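Local structure of flavin prenyltransferase PAD1, mitochondrial (Aspergillus niger, 6QLG) at residues 128-133 with 156-161; 148-153 with 179-184. The protein probably transfers a dimethylallyl group from dimethylallyl phosphate to N5 and C6 of reduced FMN, making the prenylated flavin cofactor of ferulic acid decarboxylase. One frame throughout, in Å; residues are numbered along the deposited sequence.

Both contacts rest on the same parallel sheet: contact 1 sets helix 127-135 against strand 155-160, and contact 2 brings the end of helix 141-151 to the turn leading into neighbouring strand 182-183. They meet where Leu-158 N probably hydrogen-bonds to Val-182 O (2.8 Å) and where the CD2 methyls of Leu-156 and Leu-150 pack. Contact 1 is fully buried, an apolar layer with FMN bound at one end. Contact 2 lies farther out and is partly exposed, joining its segments by one leucine and a water. Each supplies a basic residue, Arg-161 or Lys-151, to dimethylallyl diphosphate, at sites shared between subunits.

Contact 1 of 2, residues 128-133 with 156-161; sequences KTLAAI and LVLVAR. With FMN (flavin mononucleotide), chain M; DMA (dimethylallyl diphosphate), chain J.
Leu-158 of strand 155-160 packs with one methyl on each of two helix residues, Leu-130 and Ile-133. With its CG beside the backbone N (chi1 -51°), the leucine forks toward helix 127-135. Its CD1 lies 4.0 Å from Leu-130 CD1, the two side chains crossing at about a right angle, and its CD2 meets Ile-133 CD1 tip to tip at 3.8 Å. Ile-133 turns its other branch, CG2, to Leu-156 CD2. No hydrogen bond joins helix and strand; branched aliphatic residues suit this layer because they fill it without polar groups to satisfy. Met-173 and Val-176 of helix 167-178 continue the packing around Leu-130 and Ile-133.

Polar contacts go to the ligands. At the start of the helix, Lys-128 NZ donates to FMN O1P (2.8 Å), its chain bent at chi2 and chi3 around the phosphate, while the short hydroxyl of Thr-129 donates from OG1 to O3P (2.7 Å). The helix N-terminus probably adds to the attraction for this anion. Just beyond the strand, Arg-161 reads the isoalloxazine edge: its carbonyl O accepts from FMN N3 (2.9 Å), and NH2 donates to FMN O4 (3.1 Å). NH1 makes a weak bond to O3B of dimethylallyl diphosphate, and backbone carbonyls of Val-187 and Pro-188 of a neighbouring subunit help hold the guanidinium. Hydrophobic helix-on-sheet packing with a phosphate at the helix N-terminus and a ligand at the strand's C-terminal end fits the Rossmann-like alpha/beta fold of the flavoprotein family, in which cofactors lie at the C-terminal ends of the parallel strands.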
ATOM      1  N   LYS B 128       9.357 -10.083 -21.619  1.00 21.40           N
ATOM      2  CA  LYS B 128       8.429 -11.203 -21.501  1.00 19.85           C
ATOM      3  C   LYS B 128       8.893 -12.190 -20.434  1.00 22.82           C
ATOM      4  O   LYS B 128       8.106 -12.616 -19.582  1.00 18.90           O
ATOM      5  CB  LYS B 128       8.277 -11.894 -22.859  1.00 20.35           C
ATOM      6  CG  LYS B 128       7.385 -13.132 -22.855  1.00 22.48           C
ATOM      7  CD  LYS B 128       8.208 -14.407 -22.692  1.00 20.79           C
ATOM      8  CE  LYS B 128       7.630 -15.564 -23.476  1.00 23.52           C
ATOM      9  NZ  LYS B 128       8.453 -16.791 -23.262  1.00 27.04           N
ATOM     10  N   THR B 129      10.172 -12.572 -20.471  1.00 18.72           N
ATOM     11  CA  THR B 129      10.678 -13.533 -19.495  1.00 17.47           C
ATOM     12  C   THR B 129      10.784 -12.907 -18.107  1.00 19.38           C
ATOM     13  O   THR B 129      10.502 -13.568 -17.099  1.00 18.36           O
ATOM     14  CB  THR B 129      12.026 -14.089 -19.962  1.00 20.41           C
ATOM     15  OG1 THR B 129      11.805 -15.015 -21.032  1.00 19.91           O
ATOM     16  CG2 THR B 129      12.747 -14.808 -18.832  1.00 18.89           C
ATOM     17  N   LEU B 130      11.172 -11.630 -18.034  1.00 20.29           N
ATOM     18  CA  LEU B 130      11.102 -10.908 -16.766  1.00 17.25           C
ATOM     19  C   LEU B 130       9.691 -10.954 -16.188  1.00 19.69           C
ATOM     20  O   LEU B 130       9.507 -11.132 -14.978  1.00 17.26           O
ATOM     21  CB  LEU B 130      11.553  -9.458 -16.959  1.00 14.06           C
ATOM     22  CG  LEU B 130      11.081  -8.450 -15.903  1.00 18.14           C
ATOM     23  CD1 LEU B 130      11.770  -8.690 -14.560  1.00 20.09           C
ATOM     24  CD2 LEU B 130      11.302  -7.019 -16.369  1.00 15.10           C
ATOM     25  N   ALA B 131       8.679 -10.810 -17.046  1.00 16.91           N
ATOM     26  CA  ALA B 131       7.299 -10.828 -16.573  1.00 18.95           C
ATOM     27  C   ALA B 131       6.865 -12.228 -16.164  1.00 19.76           C
ATOM     28  O   ALA B 131       6.116 -12.392 -15.193  1.00 17.26           O
ATOM     29  CB  ALA B 131       6.373 -10.281 -17.652  1.00 16.29           C
ATOM     30  N   ALA B 132       7.304 -13.249 -16.906  1.00 16.12           N
ATOM     31  CA  ALA B 132       7.010 -14.624 -16.516  1.00 19.48           C
ATOM     32  C   ALA B 132       7.555 -14.926 -15.126  1.00 20.00           C
ATOM     33  O   ALA B 132       6.873 -15.549 -14.303  1.00 22.07           O
ATOM     34  CB  ALA B 132       7.588 -15.600 -17.544  1.00 15.92           C
ATOM     35  N   ILE B 133       8.778 -14.476 -14.841  1.00 19.40           N
ATOM     36  CA  ILE B 133       9.380 -14.730 -13.537  1.00 18.75           C
ATOM     37  C   ILE B 133       8.679 -13.918 -12.454  1.00 20.69           C
ATOM     38  O   ILE B 133       8.396 -14.427 -11.364  1.00 17.25           O
ATOM     39  CB  ILE B 133      10.891 -14.435 -13.588  1.00 18.13           C
ATOM     40  CG1 ILE B 133      11.575 -15.367 -14.592  1.00 21.83           C
ATOM     41  CG2 ILE B 133      11.515 -14.587 -12.210  1.00 18.33           C
ATOM     42  CD1 ILE B 133      12.985 -14.948 -14.954  1.00 18.57           C
ATOM     43  N   LEU B 156      19.995 -15.219  -8.577  1.00 23.93           N
ATOM     44  CA  LEU B 156      19.367 -15.140  -9.891  1.00 21.88           C
ATOM     45  C   LEU B 156      19.604 -13.748 -10.454  1.00 25.08           C
ATOM     46  O   LEU B 156      19.160 -12.756  -9.866  1.00 23.39           O
ATOM     47  CB  LEU B 156      17.866 -15.440  -9.812  1.00 18.85           C
ATOM     48  CG  LEU B 156      17.056 -15.190 -11.088  1.00 18.76           C
ATOM     49  CD1 LEU B 156      17.482 -16.142 -12.202  1.00 18.99           C
ATOM     50  CD2 LEU B 156      15.562 -15.310 -10.823  1.00 14.27           C
ATOM     51  N   VAL B 157      20.294 -13.675 -11.590  1.00 20.19           N
ATOM     52  CA  VAL B 157      20.634 -12.410 -12.233  1.00 21.05           C
ATOM     53  C   VAL B 157      19.878 -12.321 -13.551  1.00 22.70           C
ATOM     54  O   VAL B 157      19.978 -13.219 -14.394  1.00 22.16           O
ATOM     55  CB  VAL B 157      22.150 -12.279 -12.458  1.00 22.47           C
ATOM     56  CG1 VAL B 157      22.465 -10.993 -13.211  1.00 20.98           C
ATOM     57  CG2 VAL B 157      22.890 -12.317 -11.128  1.00 19.61           C
ATOM     58  N   LEU B 158      19.126 -11.238 -13.726  1.00 23.52           N
ATOM     59  CA  LEU B 158      18.361 -10.991 -14.942  1.00 20.20           C
ATOM     60  C   LEU B 158      18.986  -9.807 -15.668  1.00 21.48           C
ATOM     61  O   LEU B 158      18.877  -8.664 -15.209  1.00 19.78           O
ATOM     62  CB  LEU B 158      16.891 -10.718 -14.624  1.00 18.56           C
ATOM     63  CG  LEU B 158      16.157 -11.707 -13.719  1.00 19.03           C
ATOM     64  CD1 LEU B 158      14.709 -11.279 -13.540  1.00 16.53           C
ATOM     65  CD2 LEU B 158      16.232 -13.110 -14.286  1.00 16.97           C
ATOM     66  N   VAL B 159      19.636 -10.077 -16.798  1.00 15.45           N
ATOM     67  CA  VAL B 159      20.178  -9.014 -17.636  1.00 15.53           C
ATOM     68  C   VAL B 159      19.040  -8.452 -18.480  1.00 20.97           C
ATOM     69  O   VAL B 159      18.976  -8.675 -19.695  1.00 18.63           O
ATOM     70  CB  VAL B 159      21.348  -9.522 -18.502  1.00 24.60           C
ATOM     71  CG1 VAL B 159      22.033  -8.365 -19.222  1.00 17.84           C
ATOM     72  CG2 VAL B 159      22.354 -10.267 -17.633  1.00 14.78           C
ATOM     73  N   ALA B 160      18.130  -7.724 -17.832  1.00 18.43           N
ATOM     74  CA  ALA B 160      16.898  -7.266 -18.468  1.00 20.36           C
ATOM     75  C   ALA B 160      17.199  -6.105 -19.407  1.00 21.55           C
ATOM     76  O   ALA B 160      17.642  -5.041 -18.964  1.00 24.66           O
ATOM     77  CB  ALA B 160      15.878  -6.852 -17.410  1.00 18.95           C
ATOM     78  N   ARG B 161      16.944  -6.298 -20.697  1.00 19.40           N
ATOM     79  CA  ARG B 161      17.296  -5.320 -21.719  1.00 21.43           C
ATOM     80  C   ARG B 161      16.023  -4.787 -22.364  1.00 21.39           C
ATOM     81  O   ARG B 161      15.282  -5.539 -23.007  1.00 20.09           O
ATOM     82  CB  ARG B 161      18.225  -5.937 -22.762  1.00 23.01           C
ATOM     83  CG  ARG B 161      18.903  -4.912 -23.643  1.00 24.97           C
ATOM     84  CD  ARG B 161      18.124  -4.691 -24.924  1.00 24.82           C
ATOM     85  NE  ARG B 161      18.546  -3.480 -25.622  1.00 23.65           N
ATOM     86  CZ  ARG B 161      17.722  -2.685 -26.297  1.00 23.62           C
ATOM     87  NH1 ARG B 161      18.184  -1.597 -26.897  1.00 26.71           N
ATOM     88  NH2 ARG B 161      16.429  -2.975 -26.367  1.00 27.15           N
TER
HETATM   89  N1  FMN M 402      12.044  -7.870 -26.175  1.00 29.85           N
HETATM   90  C2  FMN M 402      12.528  -7.158 -25.098  1.00 25.85           C
HETATM   91  O2  FMN M 402      11.895  -7.138 -24.049  1.00 27.00           O
HETATM   92  N3  FMN M 402      13.718  -6.473 -25.207  1.00 30.49           N
HETATM   93  C4  FMN M 402      14.420  -6.505 -26.398  1.00 29.93           C
HETATM   94  O4  FMN M 402      15.487  -5.899 -26.518  1.00 29.74           O
HETATM   95  C4A FMN M 402      13.939  -7.220 -27.486  1.00 32.24           C
HETATM   96  N5  FMN M 402      14.660  -7.236 -28.666  1.00 30.53           N
HETATM   97  C5A FMN M 402      14.197  -7.945 -29.758  1.00 36.21           C
HETATM   98  C6  FMN M 402      14.923  -7.967 -30.954  1.00 38.98           C
HETATM   99  C7  FMN M 402      14.466  -8.676 -32.063  1.00 40.68           C
HETATM  100  C7M FMN M 402      15.261  -8.688 -33.341  1.00 46.14           C
HETATM  101  C8  FMN M 402      13.262  -9.375 -31.959  1.00 39.26           C
HETATM  102  C8M FMN M 402      12.737 -10.150 -33.137  1.00 31.18           C
HETATM  103  C9  FMN M 402      12.538  -9.346 -30.761  1.00 36.12           C
HETATM  104  C9A FMN M 402      12.995  -8.638 -29.654  1.00 32.65           C
HETATM  105  N10 FMN M 402      12.277  -8.626 -28.458  1.00 35.63           N
HETATM  106  C10 FMN M 402      12.741  -7.906 -27.371  1.00 31.57           C
HETATM  107  C1' FMN M 402      10.965  -9.352 -28.343  1.00 29.15           C
HETATM  108  C2' FMN M 402      11.026 -10.755 -27.737  1.00 31.80           C
HETATM  109  O2' FMN M 402      11.807 -11.609 -28.548  1.00 28.55           O
HETATM  110  C3' FMN M 402       9.602 -11.295 -27.609  1.00 30.78           C
HETATM  111  O3' FMN M 402       8.907 -10.539 -26.642  1.00 25.90           O
HETATM  112  C4' FMN M 402       9.553 -12.768 -27.221  1.00 25.80           C
HETATM  113  O4' FMN M 402       8.227 -13.130 -26.900  1.00 29.56           O
HETATM  114  C5' FMN M 402      10.432 -13.064 -26.017  1.00 28.66           C
HETATM  115  O5' FMN M 402      10.444 -14.460 -25.836  1.00 23.31           O
HETATM  116  P   FMN M 402      11.504 -15.160 -24.851  1.00 26.52           P
HETATM  117  O1P FMN M 402      10.947 -16.484 -24.392  1.00 23.09           O
HETATM  118  O2P FMN M 402      12.788 -15.380 -25.612  1.00 25.96           O
HETATM  119  O3P FMN M 402      11.761 -14.301 -23.633  1.00 26.32           O
HETATM  120  C1  DMA J 304      13.038  -4.409 -30.523  1.00 54.02           C
HETATM  121  O1  DMA J 304      12.183  -3.338 -30.253  1.00 59.94           O
HETATM  122  C2  DMA J 304      12.277  -5.440 -31.338  1.00 40.13           C
HETATM  123  C3  DMA J 304      12.644  -5.659 -32.575  1.00 46.15           C
HETATM  124  C4  DMA J 304      11.872  -6.690 -33.382  1.00 42.43           C
HETATM  125  C5  DMA J 304      13.823  -4.895 -33.179  1.00 43.86           C
HETATM  126  PA  DMA J 304      12.747  -2.237 -29.180  1.00 57.34           P
HETATM  127  O1A DMA J 304      11.797  -1.060 -29.103  1.00 34.74           O
HETATM  128  O2A DMA J 304      12.792  -2.958 -27.851  1.00 47.84           O
HETATM  129  O3A DMA J 304      14.251  -1.775 -29.703  1.00 49.96           O
HETATM  130  PB  DMA J 304      14.976  -0.332 -29.344  1.00 67.32           P
HETATM  131  O1B DMA J 304      14.776  -0.036 -27.873  1.00 50.49           O
HETATM  132  O2B DMA J 304      14.403   0.818 -30.143  1.00 50.17           O
HETATM  133  O3B DMA J 304      16.450  -0.423 -29.665  1.00 60.14           O

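Contact 2 of 2, residues 148-153 with 179-184; sequences VMLKER and AGAVIF. With DMA (dimethylallyl diphosphate), chain P.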
ATOM      1  N   VAL B 148      12.428 -21.693  -9.439  1.00 21.97           N
ATOM      2  CA  VAL B 148      13.026 -22.602  -8.469  1.00 22.54           C
ATOM      3  C   VAL B 148      14.209 -21.944  -7.764  1.00 22.59           C
ATOM      4  O   VAL B 148      14.378 -22.086  -6.547  1.00 24.34           O
ATOM      5  CB  VAL B 148      13.430 -23.915  -9.162  1.00 26.45           C
ATOM      6  CG1 VAL B 148      14.314 -24.747  -8.254  1.00 24.56           C
ATOM      7  CG2 VAL B 148      12.189 -24.696  -9.566  1.00 24.35           C
ATOM      8  N   MET B 149      15.046 -21.217  -8.512  1.00 18.16           N
ATOM      9  CA  MET B 149      16.162 -20.502  -7.893  1.00 21.57           C
ATOM     10  C   MET B 149      15.673 -19.546  -6.810  1.00 25.56           C
ATOM     11  O   MET B 149      16.284 -19.446  -5.738  1.00 22.14           O
ATOM     12  CB  MET B 149      16.957 -19.733  -8.951  1.00 18.78           C
ATOM     13  CG  MET B 149      17.608 -20.594 -10.023  1.00 20.58           C
ATOM     14  SD  MET B 149      19.021 -21.545  -9.426  1.00 25.07           S
ATOM     15  CE  MET B 149      19.300 -22.631 -10.827  1.00 27.63           C
ATOM     16  N   LEU B 150      14.575 -18.835  -7.071  1.00 20.15           N
ATOM     17  CA  LEU B 150      14.053 -17.893  -6.085  1.00 22.25           C
ATOM     18  C   LEU B 150      13.561 -18.615  -4.836  1.00 19.58           C
ATOM     19  O   LEU B 150      13.820 -18.166  -3.714  1.00 25.62           O
ATOM     20  CB  LEU B 150      12.932 -17.056  -6.699  1.00 18.46           C
ATOM     21  CG  LEU B 150      13.356 -16.052  -7.774  1.00 24.58           C
ATOM     22  CD1 LEU B 150      12.145 -15.321  -8.341  1.00 18.74           C
ATOM     23  CD2 LEU B 150      14.368 -15.067  -7.214  1.00 19.48           C
ATOM     24  N   LYS B 151      12.863 -19.740  -5.004  1.00 18.95           N
ATOM     25  CA  LYS B 151      12.327 -20.437  -3.840  1.00 23.53           C
ATOM     26  C   LYS B 151      13.428 -21.112  -3.030  1.00 25.31           C
ATOM     27  O   LYS B 151      13.307 -21.228  -1.805  1.00 27.49           O
ATOM     28  CB  LYS B 151      11.257 -21.445  -4.270  1.00 23.68           C
ATOM     29  CG  LYS B 151      11.754 -22.841  -4.630  1.00 22.93           C
ATOM     30  CD  LYS B 151      10.590 -23.708  -5.098  1.00 22.88           C
ATOM     31  CE  LYS B 151      11.058 -24.989  -5.773  1.00 25.77           C
ATOM     32  NZ  LYS B 151      11.063 -26.144  -4.836  1.00 30.04           N
ATOM     33  N   GLU B 152      14.509 -21.543  -3.679  1.00 24.13           N
ATOM     34  CA  GLU B 152      15.648 -22.123  -2.979  1.00 24.72           C
ATOM     35  C   GLU B 152      16.642 -21.072  -2.500  1.00 26.07           C
ATOM     36  O   GLU B 152      17.677 -21.436  -1.935  1.00 27.73           O
ATOM     37  CB  GLU B 152      16.363 -23.138  -3.877  1.00 26.55           C
ATOM     38  CG  GLU B 152      15.462 -24.250  -4.406  1.00 30.34           C
ATOM     39  CD  GLU B 152      14.938 -25.162  -3.309  1.00 32.85           C
ATOM     40  OE1 GLU B 152      15.585 -25.258  -2.244  1.00 36.93           O
ATOM     41  OE2 GLU B 152      13.879 -25.790  -3.514  1.00 34.04           O
ATOM     42  N   ARG B 153      16.349 -19.787  -2.718  1.00 25.78           N
ATOM     43  CA  ARG B 153      17.200 -18.683  -2.267  1.00 22.76           C
ATOM     44  C   ARG B 153      18.587 -18.746  -2.903  1.00 28.36           C
ATOM     45  O   ARG B 153      19.603 -18.506  -2.246  1.00 28.41           O
ATOM     46  CB  ARG B 153      17.299 -18.642  -0.738  1.00 26.70           C
ATOM     47  CG  ARG B 153      16.222 -17.797  -0.062  1.00 31.38           C
ATOM     48  CD  ARG B 153      14.836 -18.399  -0.246  1.00 27.41           C
ATOM     49  NE  ARG B 153      13.835 -17.760   0.606  1.00 30.25           N
ATOM     50  CZ  ARG B 153      12.553 -18.109   0.643  1.00 27.56           C
ATOM     51  NH1 ARG B 153      12.108 -19.095  -0.126  1.00 22.27           N
ATOM     52  NH2 ARG B 153      11.713 -17.473   1.451  1.00 29.40           N
ATOM     53  N   ALA B 179      11.700 -10.041  -4.386  1.00 21.46           N
ATOM     54  CA  ALA B 179      11.613 -11.491  -4.267  1.00 23.33           C
ATOM     55  C   ALA B 179      12.974 -12.175  -4.302  1.00 24.95           C
ATOM     56  O   ALA B 179      13.041 -13.388  -4.076  1.00 26.04           O
ATOM     57  CB  ALA B 179      10.723 -12.061  -5.374  1.00 22.29           C
ATOM     58  N   GLY B 180      14.049 -11.445  -4.589  1.00 23.30           N
ATOM     59  CA  GLY B 180      15.398 -11.980  -4.509  1.00 22.68           C
ATOM     60  C   GLY B 180      16.223 -11.882  -5.779  1.00 29.26           C
ATOM     61  O   GLY B 180      17.427 -12.179  -5.733  1.00 31.48           O
ATOM     62  N   ALA B 181      15.652 -11.484  -6.912  1.00 24.81           N
ATOM     63  CA  ALA B 181      16.425 -11.429  -8.144  1.00 24.22           C
ATOM     64  C   ALA B 181      17.249 -10.146  -8.213  1.00 23.93           C
ATOM     65  O   ALA B 181      16.999  -9.174  -7.495  1.00 22.48           O
ATOM     66  CB  ALA B 181      15.509 -11.525  -9.365  1.00 17.51           C
ATOM     67  N   VAL B 182      18.245 -10.154  -9.096  1.00 20.15           N
ATOM     68  CA  VAL B 182      19.108  -9.002  -9.334  1.00 21.40           C
ATOM     69  C   VAL B 182      18.891  -8.538 -10.767  1.00 18.48           C
ATOM     70  O   VAL B 182      19.097  -9.308 -11.714  1.00 21.41           O
ATOM     71  CB  VAL B 182      20.587  -9.337  -9.085  1.00 25.03           C
ATOM     72  CG1 VAL B 182      21.464  -8.133  -9.413  1.00 19.44           C
ATOM     73  CG2 VAL B 182      20.797  -9.790  -7.645  1.00 22.76           C
ATOM     74  N   ILE B 183      18.481  -7.284 -10.928  1.00 17.17           N
ATOM     75  CA  ILE B 183      18.291  -6.685 -12.245  1.00 18.45           C
ATOM     76  C   ILE B 183      19.612  -6.069 -12.688  1.00 21.14           C
ATOM     77  O   ILE B 183      20.158  -5.193 -12.007  1.00 19.52           O
ATOM     78  CB  ILE B 183      17.171  -5.633 -12.222  1.00 18.79           C
ATOM     79  CG1 ILE B 183      15.860  -6.250 -11.724  1.00 17.54           C
ATOM     80  CG2 ILE B 183      16.987  -5.013 -13.605  1.00 15.62           C
ATOM     81  CD1 ILE B 183      15.348  -7.386 -12.590  1.00 17.33           C
ATOM     82  N   PHE B 184      20.129  -6.522 -13.833  1.00 18.26           N
ATOM     83  CA  PHE B 184      21.402  -6.054 -14.383  1.00 18.86           C
ATOM     84  C   PHE B 184      21.160  -5.534 -15.794  1.00 19.46           C
ATOM     85  O   PHE B 184      21.344  -6.271 -16.775  1.00 19.30           O
ATOM     86  CB  PHE B 184      22.448  -7.172 -14.380  1.00 18.34           C
ATOM     87  CG  PHE B 184      23.864  -6.700 -14.649  1.00 22.66           C
ATOM     88  CD1 PHE B 184      24.252  -6.282 -15.916  1.00 21.35           C
ATOM     89  CD2 PHE B 184      24.808  -6.691 -13.635  1.00 25.69           C
ATOM     90  CE1 PHE B 184      25.548  -5.851 -16.160  1.00 24.26           C
ATOM     91  CE2 PHE B 184      26.108  -6.264 -13.874  1.00 23.54           C
ATOM     92  CZ  PHE B 184      26.475  -5.844 -15.139  1.00 24.04           C
TER
HETATM   93  C1  DMA P 301      10.155 -30.975  -8.798  1.00 54.38           C
HETATM   94  O1  DMA P 301      10.976 -30.088  -8.098  1.00 53.04           O
HETATM   95  C2  DMA P 301      10.448 -30.860 -10.291  1.00 48.64           C
HETATM   96  C3  DMA P 301      10.603 -31.946 -11.016  1.00 51.17           C
HETATM   97  C4  DMA P 301      10.898 -31.821 -12.507  1.00 47.70           C
HETATM   98  C5  DMA P 301      10.491 -33.323 -10.368  1.00 52.99           C
HETATM   99  PA  DMA P 301      10.428 -29.512  -6.656  1.00 67.95           P
HETATM  100  O1A DMA P 301       9.153 -28.734  -6.882  1.00 49.37           O
HETATM  101  O2A DMA P 301      11.472 -28.610  -6.039  1.00 36.70           O
HETATM  102  O3A DMA P 301      10.117 -30.788  -5.659  1.00 60.31           O
HETATM  103  PB  DMA P 301      10.612 -30.866  -4.089  1.00 74.75           P
HETATM  104  O1B DMA P 301      10.240 -29.580  -3.391  1.00 57.32           O
HETATM  105  O2B DMA P 301      12.110 -31.052  -4.051  1.00 48.50           O
HETATM  106  O3B DMA P 301       9.930 -32.018  -3.390  1.00 58.31           O
HETATM  107  O   HOH W   1      15.010 -15.699  -3.354  1.00 28.80           O
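Two Schellman-capped helix ends come together here, that of helix 141-151 through Leu-150 and that of helix 167-178 through Ala-179 and Gly-180. One methyl carries the packing: with CG beside the backbone N (chi1 -69°), Leu-150 lays CD2 over the turn, 3.8 Å from Ala-179 O and 4.3 Å from Ala-181 CB. Small residues let the leucine come down on the main chain, and Gly-180 suits its positive phi of 124°, at which a CB would press on the preceding carbonyl O. A water donates to Leu-150 O (2.8 Å) and Ala-179 O (3.1 Å), bridging the segments, which share no direct hydrogen bond.

Arg-153 NH1, with the acceptor near its guanidinium plane, donates back to Lys-151 O (3.0 Å) and also bonds to Leu-165 O of a neighbouring subunit. Lys-151 NZ donates to O2A of dimethylallyl diphosphate (2.8 Å) and forms a salt bridge with Glu-152 OE2 (3.1 Å); Glu-162 of a neighbouring subunit gives it a second carboxylate. Glu-152 in turn pairs with Arg-207 of another subunit. Packed on the turn before strand 182-183, outermost in this chain's sheet, the helix end carries Lys-151 into the UbiX-family prenyl-substrate site between subunits, Glu-152 and Arg-153 beside it.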